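Local coordinates for protein putative xanthine dehydrogenase YAGS fad-binding subunit (Escherichia coli, PDB 5G5G) that forms the molybdenum-cofactor-binding subunit of a periplasmic enzyme that probably oxidises aldehydes to carboxylic acids, at residues Met190-Ser195 with Leu270-Ile275; Ile365-Glu370 with Gly711-Asp716. All coordinates share one frame; numbering follows the deposited sequence. Where two conformers were deposited one is given.

Interaction 1: Met190-Ser195 with Leu270-Ile275; sequences MEPHAS and LPRPSI
Leu270 starts the contact with a backbone bond: its N donates to His193 O at 2.8 Å with an N-H...O angle of 165°. The same pair has the nearest CA atoms of the two segments. The Leu270 side chain then meets His193, with CD1 3.7 Å from His193 CB. Its carbonyl turns to the proline before that histidine, Leu270 O lying 3.5 Å from Pro192 CB. An alanine here would probably open a gap beside His193 CB, while the backbone bond to His193 O need not be lost.

Arg272 reaches back by folding: CG is anti to the backbone N, and bends at chi2 (61°) and chi3 (65°) curl the guanidinium toward the loop. There NH2 passes 3.7 Å from Pro192 CD, the two side chains crossing at roughly a right angle. Arg272 NH2 also comes within 2.9 Å of Met190 O, at the guanidinium edge, yet the angle is too poor for a hydrogen bond; Ala189 O and the backbone of another protein chain take that role. The 3-10 segment 272-274, in which Ser274 N donates to Pro271 O at 2.9 Å, delivers Ile275. The CD1 of Ile275 rests 3.8 Å from Pro192 CA and also meets the His193 ring at its edge, near the ring plane. His193 NE2 is held elsewhere, by Gly244 O.

Met190 touches the Fe2/S2 cluster and another protein chain packs here, consistent with the loop lying on the interface with the iron-sulfur subunit. Behind it, strands 194-200 and 266-269 run antiparallel as neighbours in a mixed sheet, and the bond from Leu270 to His193 extends their pairing past Ser195 and Val268. Leu270 and His193 also pack on helix 250-262, while Leu270 touches Ile53 of strand 49-55.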
loop_
_atom_site.group_PDB
_atom_site.type_symbol
_atom_site.label_atom_id
_atom_site.label_comp_id
_atom_site.label_asym_id
_atom_site.label_seq_id
_atom_site.Cartn_x
_atom_site.Cartn_y
_atom_site.Cartn_z
ATOM N N MET C 190 2.619 0.468 -5.235
ATOM C CA MET C 190 3.396 1.655 -4.880
ATOM C C MET C 190 3.674 2.509 -6.091
ATOM O O MET C 190 3.839 3.698 -5.933
ATOM C CB MET C 190 4.669 1.271 -4.157
ATOM C CG MET C 190 5.306 2.409 -3.363
ATOM S SD MET C 190 4.251 3.184 -2.127
ATOM C CE MET C 190 3.652 1.777 -1.263
ATOM N N GLU C 191 3.720 1.928 -7.300
ATOM C CA GLU C 191 3.793 2.738 -8.527
ATOM C C GLU C 191 2.389 3.120 -8.960
ATOM O O GLU C 191 1.605 2.254 -9.339
ATOM C CB GLU C 191 4.553 2.004 -9.661
ATOM C CG GLU C 191 4.643 2.788 -10.973
ATOM C CD GLU C 191 4.917 1.905 -12.193
ATOM O OE1 GLU C 191 4.718 0.656 -12.131
ATOM O OE2 GLU C 191 5.317 2.482 -13.218
ATOM N N PRO C 192 2.098 4.436 -8.993
ATOM C CA PRO C 192 0.835 4.866 -9.539
ATOM C C PRO C 192 0.750 4.408 -10.976
ATOM O O PRO C 192 1.779 4.410 -11.699
ATOM C CB PRO C 192 0.950 6.432 -9.470
ATOM C CG PRO C 192 1.857 6.708 -8.318
ATOM C CD PRO C 192 2.875 5.572 -8.460
ATOM N N HIS C 193 -0.455 4.141 -11.434
ATOM C CA HIS C 193 -0.652 3.798 -12.825
ATOM C C HIS C 193 -0.100 4.948 -13.686
ATOM O O HIS C 193 -0.355 6.118 -13.426
ATOM C CB HIS C 193 -2.131 3.631 -13.154
ATOM C CG HIS C 193 -2.779 2.456 -12.513
ATOM N ND1 HIS C 193 -2.987 2.351 -11.160
ATOM C CD2 HIS C 193 -3.261 1.313 -13.051
ATOM C CE1 HIS C 193 -3.578 1.203 -10.897
ATOM N NE2 HIS C 193 -3.767 0.559 -12.027
ATOM N N ALA C 194 0.671 4.590 -14.709
ATOM C CA ALA C 194 1.222 5.567 -15.635
ATOM C C ALA C 194 1.545 5.010 -17.000
ATOM O O ALA C 194 1.884 3.831 -17.119
ATOM C CB ALA C 194 2.482 6.199 -15.038
ATOM N N SER C 195 1.510 5.888 -18.009
ATOM C CA SER C 195 1.803 5.499 -19.388
ATOM C C SER C 195 2.404 6.673 -20.139
ATOM O O SER C 195 2.107 7.854 -19.841
ATOM C CB SER C 195 0.533 5.040 -20.137
ATOM O OG SER C 195 -0.103 3.917 -19.539
ATOM N N LEU C 270 -1.716 8.588 -13.038
ATOM C CA LEU C 270 -2.920 8.803 -12.208
ATOM C C LEU C 270 -2.445 9.257 -10.817
ATOM O O LEU C 270 -1.726 8.522 -10.129
ATOM C CB LEU C 270 -3.743 7.536 -12.094
ATOM C CG LEU C 270 -4.150 6.867 -13.412
ATOM C CD1 LEU C 270 -5.122 5.729 -13.130
ATOM C CD2 LEU C 270 -4.810 7.874 -14.273
ATOM N N PRO C 271 -2.837 10.446 -10.388
ATOM C CA PRO C 271 -2.393 10.886 -9.048
ATOM C C PRO C 271 -2.925 9.942 -7.964
ATOM O O PRO C 271 -4.061 9.460 -8.091
ATOM C CB PRO C 271 -3.034 12.265 -8.922
ATOM C CG PRO C 271 -3.364 12.696 -10.334
ATOM C CD PRO C 271 -3.623 11.457 -11.099
ATOM N N ARG C 272 -2.120 9.699 -6.920
ATOM C CA ARG C 272 -2.477 8.748 -5.874
ATOM C C ARG C 272 -3.918 9.000 -5.333
ATOM O O ARG C 272 -4.672 8.023 -5.172
ATOM C CB ARG C 272 -1.443 8.733 -4.739
ATOM C CG ARG C 272 -1.744 7.747 -3.628
ATOM C CD ARG C 272 -1.804 6.311 -4.080
ATOM N NE ARG C 272 -0.505 5.899 -4.541
ATOM C CZ ARG C 272 -0.212 4.721 -5.055
ATOM N NH1 ARG C 272 -1.174 3.796 -5.226
ATOM N NH2 ARG C 272 1.050 4.483 -5.404
ATOM N N PRO C 273 -4.280 10.244 -5.018
ATOM C CA PRO C 273 -5.653 10.464 -4.505
ATOM C C PRO C 273 -6.798 10.060 -5.428
ATOM O O PRO C 273 -7.929 9.863 -4.930
ATOM C CB PRO C 273 -5.697 11.963 -4.169
ATOM C CG PRO C 273 -4.287 12.432 -4.142
ATOM C CD PRO C 273 -3.479 11.492 -4.962
ATOM N N SER C 274 -6.532 9.944 -6.725
ATOM C CA SER C 274 -7.540 9.523 -7.695
ATOM C C SER C 274 -7.633 8.019 -7.885
ATOM O O SER C 274 -8.639 7.542 -8.430
ATOM C CB SER C 274 -7.261 10.132 -9.057
ATOM O OG SER C 274 -6.182 9.494 -9.685
ATOM N N ILE C 275 -6.613 7.283 -7.461
ATOM C CA ILE C 275 -6.502 5.861 -7.766
ATOM C C ILE C 275 -7.623 5.023 -7.130
ATOM O O ILE C 275 -8.280 4.297 -7.831
ATOM C CB ILE C 275 -5.089 5.295 -7.561
ATOM C CG1 ILE C 275 -4.169 5.926 -8.619
ATOM C CG2 ILE C 275 -5.092 3.766 -7.686
ATOM C CD1 ILE C 275 -2.713 5.606 -8.416
#

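Interaction 2: Ile365-Glu370 with Gly711-Asp716; sequences IDELAE and GIRVRD
Two arginines on the 711-716 loop are met by three acids of segment 365-370, on helix 354-372, and salt bridges carry most of the contact. Arg713 holds Asp366 end-on, with NH1 and NH2 both donating to OD2: the NH1 bond is 2.9 Å long and uses the anti lone pair, whereas the NH2 bond comes from above the carboxylate plane. Its NH2 also donates to Glu370 OE1 at 2.9 Å. Both acids lie at the guanidinium edge, their carboxylate planes turned 76° from it. Arg715 makes a different, side-on grip, one bond to each oxygen of Glu367: NH2 to OE1 at 2.8 Å, nearly straight at 169°, and NE to OE2 at 2.9 Å. Glu367 OE2 is also hydrogen-bonded to Tyr180 of strand 174-182.

Asp366, Glu370 and Arg713 thus form a salt-bridge network, in which acids one helical turn apart share one guanidinium group. Helix 698-710, which leads into the loop, adds Tyr707: its hydroxyl bonds to Glu370 OE2, and its ring makes a cation-pi contact with Arg713.

Besides the charged bonds, the aliphatic part of Glu367 packs on Arg713: Glu367 CG lies over the centre of the guanidinium, 3.7 Å from Arg713 CZ, as the two chains slide past each other in opposite directions. Glu367 CG is anti to its own carbonyl carbon (chi1 -60°), and the chain extends from there across Arg713 to reach Arg715.

A water lies at the edge of the Arg713 guanidinium, in its plane, accepting from Arg713 NE at 2.9 Å and donating to Glu370 OE1.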
loop_
_atom_site.group_PDB
_atom_site.type_symbol
_atom_site.label_atom_id
_atom_site.label_comp_id
_atom_site.label_asym_id
_atom_site.label_seq_id
_atom_site.Cartn_x
_atom_site.Cartn_y
_atom_site.Cartn_z
ATOM N N ILE C 365 -15.202 -22.478 10.223
ATOM C CA ILE C 365 -14.647 -23.775 10.569
ATOM C C ILE C 365 -14.104 -23.744 12.011
ATOM O O ILE C 365 -14.288 -24.704 12.757
ATOM C CB ILE C 365 -13.536 -24.156 9.545
ATOM C CG1 ILE C 365 -14.136 -24.496 8.145
ATOM C CG2 ILE C 365 -12.668 -25.334 10.019
ATOM C CD1 ILE C 365 -15.040 -25.691 8.075
ATOM N N ASP C 366 -13.428 -22.667 12.394
ATOM C CA ASP C 366 -12.960 -22.493 13.773
ATOM C C ASP C 366 -14.157 -22.535 14.724
ATOM O O ASP C 366 -14.081 -23.175 15.781
ATOM C CB ASP C 366 -12.178 -21.201 13.938
ATOM C CG ASP C 366 -11.273 -21.222 15.164
ATOM O OD1 ASP C 366 -10.356 -22.061 15.221
ATOM O OD2 ASP C 366 -11.467 -20.374 16.052
ATOM N N GLU C 367 -15.260 -21.872 14.365
ATOM C CA GLU C 367 -16.486 -21.908 15.205
ATOM C C GLU C 367 -17.080 -23.306 15.331
ATOM O O GLU C 367 -17.473 -23.722 16.425
ATOM C CB GLU C 367 -17.559 -20.931 14.719
ATOM C CG GLU C 367 -17.095 -19.455 14.715
ATOM C CD GLU C 367 -18.220 -18.463 14.508
ATOM O OE1 GLU C 367 -19.190 -18.591 15.277
ATOM O OE2 GLU C 367 -18.113 -17.603 13.605
ATOM N N LEU C 368 -17.135 -24.031 14.200
ATOM C CA LEU C 368 -17.691 -25.360 14.224
ATOM C C LEU C 368 -16.819 -26.329 15.010
ATOM O O LEU C 368 -17.327 -27.107 15.788
ATOM C CB LEU C 368 -17.970 -25.859 12.806
ATOM C CG LEU C 368 -18.676 -27.208 12.693
ATOM C CD1 LEU C 368 -20.038 -27.287 13.390
ATOM C CD2 LEU C 368 -18.802 -27.557 11.215
ATOM N N ALA C 369 -15.494 -26.231 14.847
ATOM C CA ALA C 369 -14.560 -27.092 15.573
ATOM C C ALA C 369 -14.710 -26.869 17.100
ATOM O O ALA C 369 -14.767 -27.814 17.882
ATOM C CB ALA C 369 -13.125 -26.828 15.115
ATOM N N GLU C 370 -14.847 -25.615 17.488
ATOM C CA GLU C 370 -15.006 -25.249 18.882
ATOM C C GLU C 370 -16.287 -25.845 19.435
ATOM O O GLU C 370 -16.293 -26.447 20.481
ATOM C CB GLU C 370 -15.015 -23.713 19.020
ATOM C CG GLU C 370 -15.299 -23.239 20.425
ATOM C CD GLU C 370 -15.235 -21.743 20.573
ATOM O OE1 GLU C 370 -15.673 -21.034 19.659
ATOM O OE2 GLU C 370 -14.737 -21.281 21.626
ATOM N N GLY C 711 -11.453 -14.125 23.518
ATOM C CA GLY C 711 -12.785 -14.676 23.546
ATOM C C GLY C 711 -13.847 -13.941 22.735
ATOM O O GLY C 711 -15.030 -14.210 22.936
ATOM N N ILE C 712 -13.454 -12.998 21.890
ATOM C CA ILE C 712 -14.387 -12.176 21.114
ATOM C C ILE C 712 -14.325 -12.557 19.634
ATOM O O ILE C 712 -13.250 -12.426 18.966
ATOM C CB ILE C 712 -14.074 -10.661 21.270
ATOM C CG1 ILE C 712 -13.931 -10.266 22.735
ATOM C CG2 ILE C 712 -15.099 -9.808 20.479
ATOM C CD1 ILE C 712 -13.240 -8.907 22.925
ATOM N N ARG C 713 -15.457 -13.044 19.093
ATOM C CA ARG C 713 -15.563 -13.286 17.655
ATOM C C ARG C 713 -15.961 -12.021 16.941
ATOM O O ARG C 713 -16.905 -11.343 17.358
ATOM C CB ARG C 713 -16.623 -14.317 17.346
ATOM C CG ARG C 713 -16.307 -15.690 17.836
ATOM C CD ARG C 713 -15.336 -16.385 16.914
ATOM N NE ARG C 713 -15.179 -17.758 17.379
ATOM C CZ ARG C 713 -14.250 -18.598 16.933
ATOM N NH1 ARG C 713 -13.359 -18.227 16.035
ATOM N NH2 ARG C 713 -14.209 -19.821 17.426
ATOM N N VAL C 714 -15.211 -11.640 15.923
ATOM C CA VAL C 714 -15.580 -10.494 15.124
ATOM C C VAL C 714 -15.716 -11.001 13.684
ATOM O O VAL C 714 -14.753 -11.531 13.089
ATOM C CB VAL C 714 -14.498 -9.398 15.190
ATOM C CG1 VAL C 714 -14.862 -8.218 14.286
ATOM C CG2 VAL C 714 -14.281 -8.986 16.640
ATOM N N ARG C 715 -16.898 -10.807 13.113
ATOM C CA ARG C 715 -17.184 -11.398 11.798
ATOM C C ARG C 715 -17.269 -10.375 10.670
ATOM O O ARG C 715 -17.522 -10.737 9.534
ATOM C CB ARG C 715 -18.474 -12.224 11.902
ATOM C CG ARG C 715 -18.460 -13.264 12.997
ATOM C CD ARG C 715 -19.665 -14.172 12.907
ATOM N NE ARG C 715 -19.606 -15.165 13.952
ATOM C CZ ARG C 715 -19.979 -14.966 15.212
ATOM N NH1 ARG C 715 -20.535 -13.816 15.592
ATOM N NH2 ARG C 715 -19.870 -15.958 16.082
ATOM N N ASP C 716 -17.090 -9.102 11.003
ATOM C CA ASP C 716 -17.031 -8.004 10.042
ATOM C C ASP C 716 -15.599 -7.441 10.053
ATOM O O ASP C 716 -15.147 -6.834 11.021
ATOM C CB ASP C 716 -18.092 -6.914 10.302
ATOM C CG ASP C 716 -17.950 -6.254 11.650
ATOM O OD1 ASP C 716 -17.981 -6.995 12.651
ATOM O OD2 ASP C 716 -17.816 -4.999 11.711
HETATM O O HOH W 1 -17.004 -18.559 19.432
#

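Overall arrangement
Following the chain from the N terminus, interaction 1 comes first: residues 190-195 meet 270-275 after 74 intervening residues, which hold the rest of strand 194-200 and helix 250-262. It ties the start of one sheet strand to the exit of its neighbour, beside the iron-sulfur cluster. Interaction 2 opens only afterwards, at 365-370, and closes 340 residues later at 711-716, so the two loops run in series and neither nest nor cross. It joins helix 354-372 to the loop after helix 698-710, near the C terminus and at the surface. The centres of interaction 1 and interaction 2 are about 38 Å apart, and the nearest atoms of interaction 1 and interaction 2 about 23 Å.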